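PDB 3KM5: lysine specific cysteine protease from Porphyromonas gingivalis, which cleaves proteins after lysine as a secreted protease that may act as a virulence factor, and whose K2 cleaved adhesin domain, this chain, is of a type haemolytic in vitro. Local coordinates for residues Q31-W43 / H47-N59. Sequence-based numbering, arbitrary orientation. Where two conformers were deposited one is given.
Sequences QGWLCLSSGQLDW and HGGSNVVSSFSWN. With CA (calcium ion), chain D; CA (calcium ion), chain C; NO3 (nitrate ion), chain F.
Ser-55 and Trp-33, the latter at the mouth of strand 34-37, give a compact example of how an antiparallel hairpin of a jelly-roll sandwich locks by shape. The CB of Ser-55 sits over the centre of the indole's six-membered ring, a CH-pi contact 3.6 Å from the centroid, while Val-53 CG1 leans obliquely on Trp-33 CE3. Leu-171 and Leu-69 also pack round Trp-33 and Val-53, placing this side between the two sheets. The strands themselves pair through Leu-34/Ser-54 and Leu-36/Val-52, both hydrogen-bonded pairs. On the other face the fit is tighter: the branched end of Leu-36 is pushed over Ser-54, and Leu-36 CD1 comes within 3.4 Å of Ser-54 CB, closer than usual van der Waals contact. Beyond it, CD1 of Leu-36 and CZ2 of Trp-43 both meet the edge of the Phe-56 ring at CZ. With chi1 at 68°, the Ser-54 hydroxyl turns back to donate to Leu-34 O (OG to O, 3.0 Å), from the opposite face of the carbonyl plane to Ser-54 N. Chemically, then, buried Ser-54 OG is engaged by Leu-34 O and water 3; waters 3 and 2 join Gly-32 O to Ser-54 OG and Phe-56 N where direct pairing ends. Calcium links the turn end, through Gly-48 O and Asn-51 O, to Thr-8, Glu-10 and Asp-172 of strand 168-177, and the open end, through Gln-31 O, to Asp-25, Asp-27, Asp-29 and Asn-67 of strand 66-70.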
ATOM      1  N   GLN A  31       1.484   7.591 -12.011  1.00  9.50           N
ATOM      2  CA  GLN A  31       1.078   7.650 -10.599  1.00  8.32           C
ATOM      3  C   GLN A  31       1.200   6.253  -9.995  1.00  9.02           C
ATOM      4  O   GLN A  31       0.747   5.263 -10.595  1.00 10.52           O
ATOM      5  CB  GLN A  31      -0.359   8.182 -10.468  1.00  8.94           C
ATOM      6  CG  GLN A  31      -0.472   9.609 -11.101  1.00 10.67           C
ATOM      7  CD  GLN A  31      -1.805  10.284 -10.996  1.00 19.09           C
ATOM      8  OE1 GLN A  31      -2.404  10.662 -12.007  1.00 30.12           O
ATOM      9  NE2 GLN A  31      -2.272  10.470  -9.783  1.00 17.01           N
ATOM     10  N   GLY A  32       1.851   6.146  -8.825  1.00  8.28           N
ATOM     11  CA  GLY A  32       2.097   4.850  -8.272  1.00 10.07           C
ATOM     12  C   GLY A  32       2.250   4.943  -6.772  1.00 10.18           C
ATOM     13  O   GLY A  32       1.708   5.861  -6.140  1.00  9.79           O
ATOM     14  N   TRP A  33       2.956   3.962  -6.213  1.00  9.53           N
ATOM     15  CA  TRP A  33       3.182   3.914  -4.770  1.00 10.08           C
ATOM     16  C   TRP A  33       4.200   4.960  -4.316  1.00 11.15           C
ATOM     17  O   TRP A  33       5.299   5.038  -4.876  1.00 11.04           O
ATOM     18  CB  TRP A  33       3.690   2.541  -4.377  1.00 10.24           C
ATOM     19  CG  TRP A  33       2.674   1.436  -4.451  1.00  8.35           C
ATOM     20  CD1 TRP A  33       2.525   0.555  -5.464  1.00  9.97           C
ATOM     21  CD2 TRP A  33       1.707   1.058  -3.454  1.00  7.91           C
ATOM     22  NE1 TRP A  33       1.548  -0.340  -5.179  1.00  7.69           N
ATOM     23  CE2 TRP A  33       0.995  -0.050  -3.957  1.00  8.25           C
ATOM     24  CE3 TRP A  33       1.344   1.578  -2.214  1.00  9.21           C
ATOM     25  CZ2 TRP A  33       0.011  -0.702  -3.203  1.00  9.69           C
ATOM     26  CZ3 TRP A  33       0.342   0.953  -1.490  1.00  8.04           C
ATOM     27  CH2 TRP A  33      -0.328  -0.160  -2.003  1.00  9.00           C
ATOM     28  N   LEU A  34       3.832   5.747  -3.307  1.00  9.40           N
ATOM     29  CA  LEU A  34       4.692   6.792  -2.756  1.00  9.93           C
ATOM     30  C   LEU A  34       4.634   6.754  -1.238  1.00 10.00           C
ATOM     31  O   LEU A  34       3.566   6.539  -0.658  1.00  9.30           O
ATOM     32  CB  LEU A  34       4.223   8.194  -3.174  1.00 13.31           C
ATOM     33  CG  LEU A  34       4.323   8.620  -4.643  1.00 13.45           C
ATOM     34  CD1 LEU A  34       3.694   9.998  -4.760  1.00 19.01           C
ATOM     35  CD2 LEU A  34       5.756   8.664  -5.113  1.00 19.09           C
ATOM     36  N   CYS A  35       5.749   7.066  -0.597  1.00  9.53           N
ATOM     37  CA  CYS A  35       5.768   7.318   0.827  1.00 10.76           C
ATOM     38  C   CYS A  35       5.096   8.654   1.102  1.00  8.31           C
ATOM     39  O   CYS A  35       5.286   9.602   0.353  1.00 10.88           O
ATOM     40  CB  CYS A  35       7.210   7.374   1.302  1.00  9.34           C
ATOM     41  SG  CYS A  35       7.467   7.961   3.015  1.00 14.02           S
ATOM     42  N   LEU A  36       4.242   8.682   2.122  1.00 10.07           N
ATOM     43  CA  LEU A  36       3.628   9.915   2.629  1.00 10.03           C
ATOM     44  C   LEU A  36       3.979  10.088   4.099  1.00 12.04           C
ATOM     45  O   LEU A  36       4.033   9.097   4.842  1.00 11.93           O
ATOM     46  CB  LEU A  36       2.118   9.868   2.540  1.00 12.55           C
ATOM     47  CG  LEU A  36       1.512   9.576   1.173  1.00 14.34           C
ATOM     48  CD1 LEU A  36      -0.021   9.518   1.296  1.00 15.36           C
ATOM     49  CD2 LEU A  36       1.985  10.557   0.080  1.00 14.88           C
ATOM     50  N   SER A  37       4.208  11.344   4.514  1.00 12.46           N
ATOM     51  CA  SER A  37       4.421  11.675   5.919  1.00 14.06           C
ATOM     52  C   SER A  37       3.299  12.530   6.498  1.00 15.15           C
ATOM     53  O   SER A  37       2.845  13.490   5.857  1.00 15.50           O
ATOM     54  CB  SER A  37       5.718  12.453   6.085  1.00 15.93           C
ATOM     55  OG  SER A  37       5.841  12.858   7.442  1.00 21.44           O
ATOM     56  N   SER A  38       2.862  12.185   7.699  1.00 13.41           N
ATOM     57  CA  SER A  38       1.878  12.970   8.434  1.00 15.14           C
ATOM     58  C   SER A  38       2.382  14.377   8.771  1.00 18.10           C
ATOM     59  O   SER A  38       1.578  15.257   9.082  1.00 21.26           O
ATOM     60  CB  SER A  38       1.474  12.259   9.734  1.00 15.32           C
ATOM     61  OG  SER A  38       2.628  12.100  10.557  1.00 21.00           O
ATOM     62  N   GLY A  39       3.696  14.571   8.752  1.00 18.32           N
ATOM     63  CA  GLY A  39       4.283  15.909   8.934  1.00 23.23           C
ATOM     64  C   GLY A  39       4.138  16.797   7.698  1.00 27.83           C
ATOM     65  O   GLY A  39       4.443  17.993   7.754  1.00 30.60           O
ATOM     66  N   GLN A  40       3.690  16.229   6.574  1.00 24.53           N
ATOM     67  CA  GLN A  40       3.476  16.987   5.334  1.00 24.85           C
ATOM     68  C   GLN A  40       2.008  17.085   4.915  1.00 26.83           C
ATOM     69  O   GLN A  40       1.619  18.051   4.252  1.00 28.67           O
ATOM     70  CB  GLN A  40       4.300  16.400   4.177  1.00 26.61           C
ATOM     71  CG  GLN A  40       5.804  16.561   4.346  1.00 29.81           C
ATOM     72  CD  GLN A  40       6.240  18.011   4.469  1.00 37.32           C
ATOM     73  OE1 GLN A  40       6.928  18.382   5.420  1.00 44.59           O
ATOM     74  NE2 GLN A  40       5.822  18.840   3.520  1.00 42.42           N
ATOM     75  N   LEU A  41       1.195  16.100   5.299  1.00 23.67           N
ATOM     76  CA  LEU A  41      -0.221  16.093   4.949  1.00 23.40           C
ATOM     77  C   LEU A  41      -1.040  16.121   6.214  1.00 24.29           C
ATOM     78  O   LEU A  41      -0.973  15.195   7.032  1.00 22.10           O
ATOM     79  CB  LEU A  41      -0.577  14.845   4.149  1.00 25.88           C
ATOM     80  CG  LEU A  41       0.026  14.741   2.756  1.00 24.23           C
ATOM     81  CD1 LEU A  41      -0.323  13.347   2.231  1.00 16.05           C
ATOM     82  CD2 LEU A  41      -0.493  15.806   1.828  1.00 22.95           C
ATOM     83  N   ASP A  42      -1.817  17.190   6.386  1.00 24.72           N
ATOM     84  CA  ASP A  42      -2.609  17.355   7.598  1.00 24.78           C
ATOM     85  C   ASP A  42      -3.598  16.208   7.786  1.00 23.43           C
ATOM     86  O   ASP A  42      -3.841  15.783   8.919  1.00 27.76           O
ATOM     87  CB  ASP A  42      -3.348  18.705   7.594  1.00 26.38           C
ATOM     88  N   TRP A  43      -4.137  15.681   6.680  1.00 19.02           N
ATOM     89  CA  TRP A  43      -5.187  14.645   6.732  1.00 16.44           C
ATOM     90  C   TRP A  43      -4.705  13.261   7.167  1.00 15.22           C
ATOM     91  O   TRP A  43      -5.477  12.447   7.617  1.00 16.21           O
ATOM     92  CB  TRP A  43      -5.959  14.529   5.401  1.00 14.80           C
ATOM     93  CG  TRP A  43      -5.193  14.108   4.153  1.00 12.05           C
ATOM     94  CD1 TRP A  43      -4.677  14.940   3.206  1.00 14.04           C
ATOM     95  CD2 TRP A  43      -4.907  12.768   3.708  1.00 12.45           C
ATOM     96  NE1 TRP A  43      -4.079  14.206   2.201  1.00 16.06           N
ATOM     97  CE2 TRP A  43      -4.214  12.870   2.490  1.00 15.03           C
ATOM     98  CE3 TRP A  43      -5.171  11.497   4.227  1.00 13.41           C
ATOM     99  CZ2 TRP A  43      -3.784  11.737   1.779  1.00 15.97           C
ATOM    100  CZ3 TRP A  43      -4.759  10.377   3.514  1.00 15.42           C
ATOM    101  CH2 TRP A  43      -4.069  10.506   2.310  1.00 15.35           C
ATOM    102  N   HIS A  47       0.023   4.468  10.843  1.00  9.55           N
ATOM    103  CA  HIS A  47      -0.257   3.430  11.831  1.00 10.07           C
ATOM    104  C   HIS A  47       0.813   3.478  12.924  1.00 11.07           C
ATOM    105  O   HIS A  47       0.524   3.362  14.118  1.00 13.57           O
ATOM    106  CB  HIS A  47      -0.229   2.044  11.211  1.00 10.44           C
ATOM    107  CG  HIS A  47      -0.527   0.959  12.183  1.00 11.60           C
ATOM    108  ND1 HIS A  47       0.408   0.048  12.608  1.00 13.14           N
ATOM    109  CD2 HIS A  47      -1.678   0.653  12.829  1.00 12.77           C
ATOM    110  CE1 HIS A  47      -0.136  -0.757  13.502  1.00 12.52           C
ATOM    111  NE2 HIS A  47      -1.412  -0.431  13.629  1.00 14.91           N
ATOM    112  N   GLY A  48       2.060   3.627  12.486  1.00 11.80           N
ATOM    113  CA  GLY A  48       3.173   3.833  13.394  1.00 11.47           C
ATOM    114  C   GLY A  48       4.083   4.945  12.915  1.00 10.15           C
ATOM    115  O   GLY A  48       4.275   5.140  11.735  1.00 11.57           O
ATOM    116  N   GLY A  49       4.674   5.718  13.832  1.00 12.94           N
ATOM    117  CA  GLY A  49       5.516   6.832  13.416  1.00 12.44           C
ATOM    118  C   GLY A  49       4.788   7.863  12.581  1.00 10.62           C
ATOM    119  O   GLY A  49       3.599   8.101  12.830  1.00 12.73           O
ATOM    120  N   SER A  50       5.497   8.475  11.625  1.00 10.79           N
ATOM    121  CA  SER A  50       4.886   9.508  10.790  0.50 13.55           C
ATOM    122  C   SER A  50       4.607   9.059   9.367  1.00 11.18           C
ATOM    123  O   SER A  50       3.816   9.700   8.661  1.00 11.20           O
ATOM    124  CB  SER A  50       5.731  10.785  10.758  0.50 16.23           C
ATOM    125  OG  SER A  50       6.950  10.598  10.061  0.50 18.88           O
ATOM    126  N   ASN A  51       5.224   7.959   8.937  1.00  9.35           N
ATOM    127  CA  ASN A  51       5.207   7.591   7.514  1.00 11.40           C
ATOM    128  C   ASN A  51       4.399   6.342   7.150  1.00 10.57           C
ATOM    129  O   ASN A  51       4.348   5.365   7.875  1.00  8.89           O
ATOM    130  CB  ASN A  51       6.642   7.382   7.029  1.00 10.31           C
ATOM    131  CG  ASN A  51       7.454   8.699   6.957  1.00 10.14           C
ATOM    132  OD1 ASN A  51       6.962   9.747   7.334  1.00 12.44           O
ATOM    133  ND2 ASN A  51       8.655   8.630   6.459  1.00 12.30           N
ATOM    134  N   VAL A  52       3.802   6.408   5.981  1.00  9.15           N
ATOM    135  CA  VAL A  52       3.146   5.229   5.358  1.00  9.33           C
ATOM    136  C   VAL A  52       3.592   5.117   3.910  1.00  7.33           C
ATOM    137  O   VAL A  52       4.305   5.974   3.421  1.00  8.44           O
ATOM    138  CB  VAL A  52       1.603   5.393   5.393  1.00  8.68           C
ATOM    139  CG1 VAL A  52       1.137   5.637   6.856  1.00  8.77           C
ATOM    140  CG2 VAL A  52       1.195   6.532   4.458  1.00  8.67           C
ATOM    141  N   VAL A  53       3.136   4.080   3.206  1.00  7.90           N
ATOM    142  CA  VAL A  53       3.193   4.076   1.736  1.00  6.81           C
ATOM    143  C   VAL A  53       1.738   4.134   1.200  1.00  7.58           C
ATOM    144  O   VAL A  53       0.812   3.639   1.868  1.00  8.81           O
ATOM    145  CB  VAL A  53       3.997   2.876   1.204  1.00  8.84           C
ATOM    146  CG1 VAL A  53       3.207   1.556   1.345  1.00  7.73           C
ATOM    147  CG2 VAL A  53       4.512   3.112  -0.237  1.00  9.04           C
ATOM    148  N   SER A  54       1.545   4.712   0.013  1.00  9.45           N
ATOM    149  CA  SER A  54       0.190   5.045  -0.472  1.00  8.12           C
ATOM    150  C   SER A  54       0.109   4.784  -1.954  1.00  8.79           C
ATOM    151  O   SER A  54       1.094   4.908  -2.672  1.00  9.62           O
ATOM    152  CB  SER A  54      -0.085   6.537  -0.236  1.00  9.97           C
ATOM    153  OG  SER A  54       0.738   7.343  -1.079  1.00 11.07           O
ATOM    154  N   SER A  55      -1.103   4.458  -2.395  1.00  7.90           N
ATOM    155  CA  SER A  55      -1.454   4.401  -3.806  1.00  8.58           C
ATOM    156  C   SER A  55      -2.920   4.874  -3.950  1.00  8.16           C
ATOM    157  O   SER A  55      -3.778   4.548  -3.152  1.00  8.28           O
ATOM    158  CB  SER A  55      -1.261   2.976  -4.346  1.00  7.68           C
ATOM    159  OG  SER A  55      -1.659   2.901  -5.727  1.00  8.76           O
ATOM    160  N   PHE A  56      -3.157   5.692  -4.945  1.00  8.53           N
ATOM    161  CA  PHE A  56      -4.446   6.367  -5.117  1.00  8.94           C
ATOM    162  C   PHE A  56      -5.285   5.815  -6.288  1.00  9.96           C
ATOM    163  O   PHE A  56      -4.775   5.513  -7.381  1.00 10.76           O
ATOM    164  CB  PHE A  56      -4.212   7.881  -5.299  1.00 11.01           C
ATOM    165  CG  PHE A  56      -3.708   8.534  -4.059  1.00  9.45           C
ATOM    166  CD1 PHE A  56      -4.572   9.155  -3.186  1.00 11.12           C
ATOM    167  CD2 PHE A  56      -2.374   8.461  -3.706  1.00 10.93           C
ATOM    168  CE1 PHE A  56      -4.118   9.742  -2.044  1.00 10.89           C
ATOM    169  CE2 PHE A  56      -1.897   9.044  -2.562  1.00 14.12           C
ATOM    170  CZ  PHE A  56      -2.775   9.676  -1.702  1.00 12.03           C
ATOM    171  N   SER A  57      -6.604   5.721  -6.093  1.00 10.31           N
ATOM    172  CA  SER A  57      -7.542   5.577  -7.215  1.00 11.63           C
ATOM    173  C   SER A  57      -8.300   6.887  -7.445  1.00 13.88           C
ATOM    174  O   SER A  57      -9.096   6.943  -8.400  1.00 13.04           O
ATOM    175  CB  SER A  57      -8.496   4.423  -7.010  1.00 10.85           C
ATOM    176  OG  SER A  57      -9.351   4.629  -5.923  1.00  9.56           O
ATOM    177  N   TRP A  58      -8.097   7.890  -6.588  1.00 11.34           N
ATOM    178  CA  TRP A  58      -8.508   9.295  -6.834  1.00 12.89           C
ATOM    179  C   TRP A  58      -7.466  10.170  -6.178  1.00 16.45           C
ATOM    180  O   TRP A  58      -7.222  10.042  -4.972  1.00 15.26           O
ATOM    181  CB  TRP A  58      -9.880   9.642  -6.234  1.00 14.54           C
ATOM    182  CG  TRP A  58     -10.317  11.054  -6.597  1.00 17.04           C
ATOM    183  CD1 TRP A  58     -11.046  11.432  -7.705  1.00 19.71           C
ATOM    184  CD2 TRP A  58      -9.996  12.258  -5.901  1.00 13.97           C
ATOM    185  NE1 TRP A  58     -11.217  12.798  -7.710  1.00 21.02           N
ATOM    186  CE2 TRP A  58     -10.581  13.332  -6.623  1.00 21.81           C
ATOM    187  CE3 TRP A  58      -9.284  12.544  -4.732  1.00 20.61           C
ATOM    188  CZ2 TRP A  58     -10.470  14.664  -6.208  1.00 22.67           C
ATOM    189  CZ3 TRP A  58      -9.177  13.863  -4.316  1.00 26.15           C
ATOM    190  CH2 TRP A  58      -9.762  14.910  -5.057  1.00 16.91           C
ATOM    191  N   ASN A  59      -6.910  11.123  -6.923  1.00 18.16           N
ATOM    192  CA  ASN A  59      -5.938  12.069  -6.364  1.00 20.15           C
ATOM    193  C   ASN A  59      -6.001  13.344  -7.202  1.00 19.47           C
ATOM    194  O   ASN A  59      -5.214  13.536  -8.119  1.00 20.12           O
ATOM    195  CB  ASN A  59      -4.523  11.465  -6.358  1.00 17.70           C
ATOM    196  CG  ASN A  59      -3.475  12.400  -5.784  1.00 21.36           C
ATOM    197  OD1 ASN A  59      -3.789  13.322  -5.036  1.00 22.58           O
ATOM    198  ND2 ASN A  59      -2.222  12.142  -6.105  1.00 23.06           N
TER
HETATM  199 CA    CA D2012       5.099   4.038   9.687  1.00  9.22          CA
HETATM  200 CA    CA C2011      -0.368   3.956 -12.084  1.00  9.01          CA
HETATM  201  N   NO3 F2021       3.489   8.930  -8.205  1.00 18.93           N
HETATM  202  O1  NO3 F2021       4.222   7.759  -8.367  1.00 27.36           O
HETATM  203  O2  NO3 F2021       2.231   8.896  -7.639  1.00 29.80           O
HETATM  204  O3  NO3 F2021       4.004  10.188  -8.610  1.00 22.15           O
HETATM  205  O   HOH W   1      -1.279   9.544  -7.267  1.00 23.23           O
HETATM  206  O   HOH W   2      -0.846   6.782  -6.659  1.00 11.18           O
HETATM  207  O   HOH W   3       1.010   7.701  -3.998  1.00 14.25           O
HETATM  208  O   HOH W   4       1.391   9.834  12.054  1.00 16.84           O
HETATM  209  O   HOH W   5      -2.514   4.622 -11.122  1.00 10.00           O
HETATM  210  O   HOH W   6       5.591   2.480  11.393  1.00 11.33           O